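Long-range contacts in plantazolicin methyltransferase BamL (Bacillus amyloliquefaciens subsp. plantarum, PDB 5DLY), which probably transfers methyl groups from S-adenosylmethionine to the N-terminal amine of the antibiotic precursor desmethylplantazolicin: residues A[45-50]-A[235-240]; A[63-68]-A[126-131]; A[68-73]-A[96-101]. All blocks are in the same frame, centred on the assembly; numbering follows the deposited sequence.

Contact 1 (A[45-50]-A[235-240]); sequences IETFLS and RNLQDA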
# COMPACT_ATOMS: atom_id res chain seq x y z
N ILE A 45 4.99 6.23 3.33
CA ILE A 45 4.67 7.49 2.66
C ILE A 45 5.95 8.27 2.31
O ILE A 45 6.13 8.70 1.17
CB ILE A 45 3.72 8.38 3.50
CG1 ILE A 45 2.36 7.69 3.69
CG2 ILE A 45 3.59 9.76 2.87
CD1 ILE A 45 1.52 8.28 4.81
N GLU A 46 6.84 8.42 3.28
CA GLU A 46 8.07 9.16 3.02
C GLU A 46 8.96 8.45 2.00
O GLU A 46 9.76 9.09 1.31
CB GLU A 46 8.84 9.48 4.31
CG GLU A 46 8.10 10.41 5.28
CD GLU A 46 7.76 11.78 4.70
OE1 GLU A 46 8.36 12.20 3.69
OE2 GLU A 46 6.88 12.46 5.27
N THR A 47 8.82 7.12 1.90
CA THR A 47 9.56 6.35 0.91
C THR A 47 9.08 6.76 -0.48
O THR A 47 9.91 7.07 -1.33
CB THR A 47 9.42 4.84 1.13
OG1 THR A 47 10.03 4.49 2.38
CG2 THR A 47 10.12 4.04 0.03
N PHE A 48 7.77 6.82 -0.70
CA PHE A 48 7.33 7.21 -2.04
C PHE A 48 7.59 8.68 -2.36
O PHE A 48 7.89 9.02 -3.50
CB PHE A 48 5.92 6.71 -2.44
CG PHE A 48 4.76 7.42 -1.77
CD1 PHE A 48 4.48 8.77 -2.01
CD2 PHE A 48 3.87 6.70 -0.97
CE1 PHE A 48 3.37 9.38 -1.43
CE2 PHE A 48 2.76 7.30 -0.40
CZ PHE A 48 2.52 8.65 -0.62
N LEU A 49 7.52 9.54 -1.34
CA LEU A 49 7.85 10.96 -1.54
C LEU A 49 9.32 11.16 -1.85
O LEU A 49 9.67 11.96 -2.73
CB LEU A 49 7.43 11.79 -0.33
CG LEU A 49 5.92 11.87 -0.12
CD1 LEU A 49 5.63 12.57 1.19
CD2 LEU A 49 5.22 12.57 -1.28
N SER A 50 10.19 10.42 -1.16
CA SER A 50 11.62 10.52 -1.43
C SER A 50 11.93 9.98 -2.82
O SER A 50 12.73 10.58 -3.55
CB SER A 50 12.42 9.77 -0.38
OG SER A 50 13.81 9.81 -0.71
N ARG A 235 15.90 13.93 4.08
CA ARG A 235 15.74 14.22 5.50
C ARG A 235 14.35 13.89 6.06
O ARG A 235 14.23 13.55 7.23
CB ARG A 235 16.09 15.68 5.80
CG ARG A 235 17.58 15.97 5.83
CD ARG A 235 17.85 17.43 6.18
NE ARG A 235 17.61 18.32 5.05
CZ ARG A 235 18.55 18.98 4.38
NH1 ARG A 235 19.83 18.88 4.74
NH2 ARG A 235 18.22 19.75 3.36
N ASN A 236 13.33 13.98 5.22
CA ASN A 236 11.97 13.66 5.65
C ASN A 236 11.82 12.17 5.95
O ASN A 236 11.14 11.79 6.90
CB ASN A 236 10.93 14.11 4.62
CG ASN A 236 10.94 15.61 4.39
OD1 ASN A 236 11.10 16.08 3.27
ND2 ASN A 236 10.75 16.37 5.46
N LEU A 237 12.46 11.34 5.12
CA LEU A 237 12.46 9.89 5.34
C LEU A 237 13.28 9.54 6.58
O LEU A 237 12.88 8.69 7.38
CB LEU A 237 13.00 9.16 4.10
CG LEU A 237 13.16 7.63 4.19
CD1 LEU A 237 11.86 6.95 4.60
CD2 LEU A 237 13.67 7.05 2.88
N GLN A 238 14.42 10.20 6.74
CA GLN A 238 15.22 10.06 7.96
C GLN A 238 14.41 10.38 9.21
O GLN A 238 14.42 9.61 10.17
CB GLN A 238 16.44 10.98 7.91
CG GLN A 238 17.46 10.63 6.84
CD GLN A 238 18.55 11.68 6.73
OE1 GLN A 238 18.59 12.64 7.51
NE2 GLN A 238 19.43 11.52 5.76
N ASP A 239 13.70 11.51 9.19
CA ASP A 239 12.89 11.95 10.33
C ASP A 239 11.80 10.93 10.69
O ASP A 239 11.54 10.69 11.87
CB ASP A 239 12.26 13.33 10.06
CG ASP A 239 13.29 14.46 10.11
OD1 ASP A 239 14.43 14.24 10.58
OD2 ASP A 239 12.94 15.58 9.66
N ALA A 240 11.18 10.33 9.68
CA ALA A 240 10.14 9.32 9.88
C ALA A 240 10.71 8.06 10.54
O ALA A 240 10.03 7.40 11.34
CB ALA A 240 9.45 8.96 8.57
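E46 lays its side chain against the helix of residues 235-240, and its carbon atoms do most of the touching. Its CB meets the backbone of L237, with E46 CB 3.8 Å from L237 CA. Further along, E46 CG lies 3.8 Å from the methyl CB of A240. The carboxylate crosses N236 at a slant, its plane 38° from that of the amide, with E46 OE1 3.3 Å from N236 CB. E46 CG stands anti to the carbonyl carbon, and a bend at chi2 (-60°) carries the chain from A240, which CG touches, to N236, which OE1 touches. OE2 is held by the hydroxyl of Y76, in helix 72-80. L237 supplies the other half of the contact. Its CG is anti to the backbone N, and one methyl, CD1, reaches past E46 to T47, with L237 CD1 3.8 Å from T47 OG1. Segments 45-50 and 235-240 run antiparallel, their axes 8.8 Å apart at closest approach. The contact joins the short helix 235-241 to the long helix 23-56, which lies over one face of the Rossmann-like methyltransferase sheet. S50 CB adds a looser touch, 4.4 Å from L237 CD2. Both hydroxyls near the seam have backbone partners: T47 OG1 bonds to I43 O, one turn back, and S50 OG to L231 O. On the sheet side, F48 packs edge-to-face with F128 and touches W261.

Contact 2 (A[63-68]-A[126-131]); sequences VLDIGC and IIFIHL. With SAH (S-adenosyl-L-homocysteine), chain C; 5D7 (prop-2-en-1-yl 2-[(1S)-1-amino-4-carbamimidamidobutyl]-1,3-thiazole-4-carboxylate), chain B.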
# COMPACT_ATOMS: atom_id res chain seq x y z
N VAL A 63 -1.83 12.53 -5.24
CA VAL A 63 -1.71 11.19 -4.66
C VAL A 63 -3.10 10.58 -4.60
O VAL A 63 -4.03 11.19 -4.09
CB VAL A 63 -1.09 11.21 -3.24
CG1 VAL A 63 -1.05 9.81 -2.64
CG2 VAL A 63 0.32 11.78 -3.29
N LEU A 64 -3.22 9.38 -5.16
CA LEU A 64 -4.42 8.56 -5.08
C LEU A 64 -4.15 7.39 -4.14
O LEU A 64 -3.25 6.58 -4.38
CB LEU A 64 -4.83 8.07 -6.47
CG LEU A 64 -5.88 6.95 -6.56
CD1 LEU A 64 -7.22 7.40 -5.97
CD2 LEU A 64 -6.06 6.49 -8.00
N ASP A 65 -4.94 7.30 -3.07
CA ASP A 65 -4.75 6.28 -2.04
C ASP A 65 -5.80 5.18 -2.17
O ASP A 65 -7.01 5.42 -1.99
CB ASP A 65 -4.80 6.93 -0.65
CG ASP A 65 -4.34 6.01 0.45
OD1 ASP A 65 -3.53 5.10 0.17
OD2 ASP A 65 -4.77 6.19 1.61
N ILE A 66 -5.34 3.97 -2.47
CA ILE A 66 -6.25 2.84 -2.74
C ILE A 66 -6.48 2.03 -1.46
O ILE A 66 -5.53 1.59 -0.83
CB ILE A 66 -5.68 1.91 -3.86
CG1 ILE A 66 -5.36 2.70 -5.15
CG2 ILE A 66 -6.60 0.73 -4.12
CD1 ILE A 66 -6.55 3.37 -5.82
N GLY A 67 -7.74 1.84 -1.08
CA GLY A 67 -8.04 1.19 0.20
C GLY A 67 -7.66 2.11 1.34
O GLY A 67 -6.92 1.71 2.25
N CYS A 68 -8.18 3.34 1.30
CA CYS A 68 -7.70 4.43 2.15
C CYS A 68 -8.14 4.35 3.61
O CYS A 68 -7.73 5.17 4.41
CB CYS A 68 -8.14 5.78 1.56
SG CYS A 68 -9.93 5.97 1.46
N ILE A 126 1.22 9.81 -8.05
CA ILE A 126 1.45 8.68 -7.15
C ILE A 126 0.14 7.97 -6.88
O ILE A 126 -0.86 8.60 -6.56
CB ILE A 126 2.07 9.13 -5.80
CG1 ILE A 126 3.37 9.91 -6.05
CG2 ILE A 126 2.28 7.94 -4.87
CD1 ILE A 126 4.00 10.51 -4.81
N ILE A 127 0.17 6.65 -7.02
CA ILE A 127 -0.92 5.79 -6.61
C ILE A 127 -0.36 4.86 -5.53
O ILE A 127 0.65 4.20 -5.73
CB ILE A 127 -1.51 5.00 -7.81
CG1 ILE A 127 -1.98 5.98 -8.91
CG2 ILE A 127 -2.63 4.08 -7.35
CD1 ILE A 127 -2.44 5.32 -10.19
N PHE A 128 -1.00 4.86 -4.36
CA PHE A 128 -0.49 4.16 -3.19
C PHE A 128 -1.44 3.02 -2.83
O PHE A 128 -2.65 3.21 -2.74
CB PHE A 128 -0.45 5.17 -2.03
CG PHE A 128 0.32 4.73 -0.80
CD1 PHE A 128 1.46 3.94 -0.86
CD2 PHE A 128 -0.10 5.19 0.45
CE1 PHE A 128 2.17 3.62 0.29
CE2 PHE A 128 0.59 4.87 1.60
CZ PHE A 128 1.73 4.08 1.52
N ILE A 129 -0.89 1.82 -2.67
CA ILE A 129 -1.69 0.66 -2.26
C ILE A 129 -1.01 0.05 -1.04
O ILE A 129 -0.13 -0.82 -1.16
CB ILE A 129 -1.82 -0.40 -3.37
CG1 ILE A 129 -2.18 0.23 -4.73
CG2 ILE A 129 -2.85 -1.44 -2.97
CD1 ILE A 129 -2.29 -0.78 -5.86
N HIS A 130 -1.40 0.52 0.14
CA HIS A 130 -0.68 0.19 1.36
C HIS A 130 -1.44 -0.83 2.19
O HIS A 130 -2.56 -0.59 2.65
CB HIS A 130 -0.45 1.48 2.17
CG HIS A 130 0.48 1.32 3.34
ND1 HIS A 130 1.84 1.17 3.21
CD2 HIS A 130 0.22 1.34 4.67
CE1 HIS A 130 2.38 1.07 4.42
NE2 HIS A 130 1.42 1.18 5.32
N LEU A 131 -0.80 -1.98 2.40
CA LEU A 131 -1.30 -3.05 3.27
C LEU A 131 -2.74 -3.50 2.95
O LEU A 131 -3.56 -3.75 3.85
CB LEU A 131 -1.10 -2.67 4.76
CG LEU A 131 0.32 -2.26 5.18
CD1 LEU A 131 0.38 -1.87 6.66
CD2 LEU A 131 1.33 -3.36 4.87
N SAH C . -4.34 1.49 3.17
CA SAH C . -4.75 1.19 4.58
CB SAH C . -5.31 -0.23 4.67
CG SAH C . -6.54 -0.27 5.57
SD SAH C . -7.07 -1.93 5.91
C SAH C . -3.57 1.32 5.50
O SAH C . -2.51 1.80 5.11
OXT SAH C . -3.62 0.93 6.67
C5' SAH C . -7.60 -2.50 4.31
C4' SAH C . -8.62 -1.58 3.65
O4' SAH C . -8.82 -2.00 2.29
C3' SAH C . -9.99 -1.65 4.32
O3' SAH C . -10.41 -0.34 4.74
C2' SAH C . -10.91 -2.24 3.25
O2' SAH C . -12.26 -1.76 3.27
C1' SAH C . -10.19 -1.81 1.98
N9 SAH C . -10.54 -2.58 0.76
C8 SAH C . -10.59 -3.93 0.64
N7 SAH C . -10.94 -4.28 -0.61
C5 SAH C . -11.11 -3.15 -1.31
C6 SAH C . -11.48 -2.83 -2.70
N6 SAH C . -11.72 -3.83 -3.56
N1 SAH C . -11.54 -1.51 -3.05
C2 SAH C . -11.29 -0.53 -2.16
N3 SAH C . -10.94 -0.75 -0.86
C4 SAH C . -10.85 -2.03 -0.40
O9 5D7 B . 1.16 -4.95 8.01
C6 5D7 B . 0.67 -5.84 8.70
O7 5D7 B . 1.47 -6.58 9.63
C8 5D7 B . 2.89 -6.41 9.72
C2 5D7 B . -0.77 -6.17 8.61
N3 5D7 B . -1.66 -5.39 7.93
C4 5D7 B . -2.93 -5.82 7.95
S5 5D7 B . -3.02 -7.26 8.92
C1 5D7 B . -1.33 -7.28 9.26
CA 5D7 B . -4.14 -5.24 7.34
N 5D7 B . -3.80 -3.92 6.82
CB 5D7 B . -4.71 -6.13 6.23
CG 5D7 B . -3.67 -6.74 5.27
CD 5D7 B . -4.32 -6.93 3.90
NE 5D7 B . -3.38 -7.63 3.03
CZ 5D7 B . -3.21 -8.95 2.88
NH2 5D7 B . -2.34 -9.38 2.08
NH1 5D7 B . -3.93 -9.77 3.53
C3 5D7 B . 3.42 -7.38 10.74
C5 5D7 B . 4.45 -7.07 11.50
O HOH W 1 -3.31 2.46 0.54
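One water, among buried residues, ties D65, I66 and H130 together where two parallel strands begin to part. It accepts from H130 N (2.8 Å) and lies within donating distance of both D65 OD1 and I66 O, each 2.7 Å from the water oxygen. These are neighbouring central strands of the Rossmann-like methyltransferase sheet, and the two strand segments cross at -19°. At the water I66 O and H130 N are 4.4 Å apart. Before it, the pairing is regular. F128 sits at the centre of the ladder: its N donates to L64 O at 2.8 Å and its O accepts from I66 N. L64 N, one rung earlier, donates to I126 O, and all three bonds are nearly straight. On one face of the sheet V63 lies beside I126, and D65 runs alongside F128 in the same direction. Both D65 and F128 have CG anti to the backbone N, which brings the carboxylate next to the ring, with planes 24° apart. On the other face I66 CG1 meets I127 CG2 at 3.8 Å, and I129 CG1 leans on I66 CB. Beyond the water the strand ends open onto the ligands. The amine of S-adenosylhomocysteine is gripped by G67 O, in the loop after strand 62-66, and by H130 O at the end of strand 124-130. D90, N112 and A113 hold other parts of this ligand. One residue on, L131 O takes a hydrogen bond of 3.0 Å from the amine N of the thiazole substrate analogue.

Contact 3 (A[68-73]-A[96-101]); sequences CGQGQV and ISSAKK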
# COMPACT_ATOMS: atom_id res chain seq x y z
N CYS A 68 -8.18 3.34 1.30
CA CYS A 68 -7.70 4.43 2.15
C CYS A 68 -8.14 4.35 3.61
O CYS A 68 -7.73 5.17 4.41
CB CYS A 68 -8.14 5.78 1.56
SG CYS A 68 -9.93 5.97 1.46
N GLY A 69 -9.00 3.38 3.95
CA GLY A 69 -9.48 3.24 5.32
C GLY A 69 -10.13 4.51 5.80
O GLY A 69 -10.85 5.17 5.04
N GLN A 70 -9.83 4.88 7.04
CA GLN A 70 -10.43 6.04 7.71
C GLN A 70 -9.70 7.35 7.37
O GLN A 70 -9.91 8.37 8.02
CB GLN A 70 -10.46 5.80 9.23
CG GLN A 70 -11.19 4.53 9.66
CD GLN A 70 -10.39 3.25 9.39
OE1 GLN A 70 -9.16 3.27 9.34
NE2 GLN A 70 -11.10 2.13 9.22
N GLY A 71 -8.86 7.31 6.34
CA GLY A 71 -8.18 8.50 5.82
C GLY A 71 -6.87 8.92 6.47
O GLY A 71 -6.39 10.02 6.20
N GLN A 72 -6.27 8.04 7.29
CA GLN A 72 -5.05 8.36 8.03
C GLN A 72 -3.89 8.77 7.11
O GLN A 72 -3.16 9.72 7.40
CB GLN A 72 -4.62 7.17 8.90
CG GLN A 72 -5.60 6.79 10.00
CD GLN A 72 -6.58 5.70 9.61
OE1 GLN A 72 -7.04 5.61 8.46
NE2 GLN A 72 -6.93 4.84 10.57
N VAL A 73 -3.71 8.05 6.00
CA VAL A 73 -2.64 8.38 5.07
C VAL A 73 -2.87 9.74 4.44
O VAL A 73 -1.95 10.54 4.30
CB VAL A 73 -2.47 7.27 3.99
CG1 VAL A 73 -1.64 7.77 2.81
CG2 VAL A 73 -1.81 6.05 4.61
N ILE A 96 -15.21 5.31 4.94
CA ILE A 96 -15.32 6.53 4.15
C ILE A 96 -16.07 7.64 4.90
O ILE A 96 -15.68 8.81 4.82
CB ILE A 96 -15.94 6.28 2.76
CG1 ILE A 96 -14.98 5.44 1.88
CG2 ILE A 96 -16.33 7.58 2.06
CD1 ILE A 96 -13.64 6.12 1.61
N SER A 97 -17.11 7.27 5.64
CA SER A 97 -17.80 8.25 6.49
C SER A 97 -16.85 8.85 7.54
O SER A 97 -16.88 10.06 7.78
CB SER A 97 -19.05 7.64 7.14
OG SER A 97 -19.78 8.65 7.82
N SER A 98 -16.01 8.00 8.15
CA SER A 98 -14.97 8.46 9.09
C SER A 98 -13.96 9.41 8.44
O SER A 98 -13.63 10.45 9.00
CB SER A 98 -14.23 7.28 9.72
OG SER A 98 -15.09 6.51 10.54
N ALA A 99 -13.46 9.03 7.26
CA ALA A 99 -12.54 9.87 6.50
C ALA A 99 -13.13 11.23 6.15
O ALA A 99 -12.44 12.26 6.26
CB ALA A 99 -12.08 9.14 5.24
N LYS A 100 -14.40 11.25 5.75
CA LYS A 100 -15.07 12.49 5.38
C LYS A 100 -15.23 13.41 6.58
O LYS A 100 -15.12 14.64 6.45
CB LYS A 100 -16.43 12.20 4.74
CG LYS A 100 -16.32 11.74 3.29
CD LYS A 100 -17.69 11.47 2.69
CE LYS A 100 -17.62 11.47 1.17
NZ LYS A 100 -18.97 11.36 0.53
N LYS A 101 -15.44 12.83 7.76
CA LYS A 101 -15.63 13.61 8.98
C LYS A 101 -14.35 14.36 9.41
O LYS A 101 -14.42 15.32 10.19
CB LYS A 101 -16.16 12.73 10.12
CG LYS A 101 -16.86 13.51 11.23
CD LYS A 101 -17.13 12.62 12.43
CE LYS A 101 -17.81 13.38 13.56
NZ LYS A 101 -18.47 12.44 14.51
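This is a close backbone-to-helix contact at the C-terminal ends of the parallel strands, on the cofactor side, where the glycine-rich loop after strand 62-66 rests on helix 93-101. The loop makes a type II' turn from C68 to G71, closed by the bond from G71 N to C68 O. At its far corner the backbone of Q70 comes against A99. The carbonyl Q70 O lies 3.4 Å from A99 CA, a CA-H...O contact, and the methyl A99 CB packs against the same carbonyl. Small residues meet here: A99 CB is 3.9 Å from G71 N. Q70 sends its CB and CG along S98, with Q70 CB 4.1 Å from S98 CB. A bend at chi2 (75°) then turns its amide back to Q72, whose NE2 donates to Q70 OE1 at 3.0 Å. S98 OG is hydrogen-bonded to Q94 O, within its own helix. At the start of the turn, C68 SG touches the end methyl of I96, CD1, at 3.7 Å. C68, I96 and A99 all pack toward strand 107-110: C68 and A99 touch F108, and I96 touches C110. G69 N donates to the carboxylate of D90, an acid that also binds S-adenosylhomocysteine, and G69 itself touches that ligand. G71 is the N-cap residue of helix 72-80. A glycine-rich turn leading from the first strand into a helix, with an acid at the end of the next strand, is typical of the S-adenosylmethionine site of Rossmann-like methyltransferases.

Contacts 2 and 3 share C68 and lie about 12 Å apart between centres. Strand 62-66 leads through the glycine-rich loop into helix 72-80, so the two contacts frame the S-adenosylhomocysteine pocket in turn: contact 2 supplies G67 and H130, and contact 3 supplies G69. Contact 1 is further out, with its centre about 16 Å from that of contact 2 and 22 Å from that of contact 3. The T47 side chain is still about 13 Å from the cofactor product. Helix 23-56 joins all three. F48 CD1 meets I126 CD1 at 3.3 Å, and I45 CD1 reaches V73 CG1 at 3.8 Å. V73 in turn packs on D65 and F128.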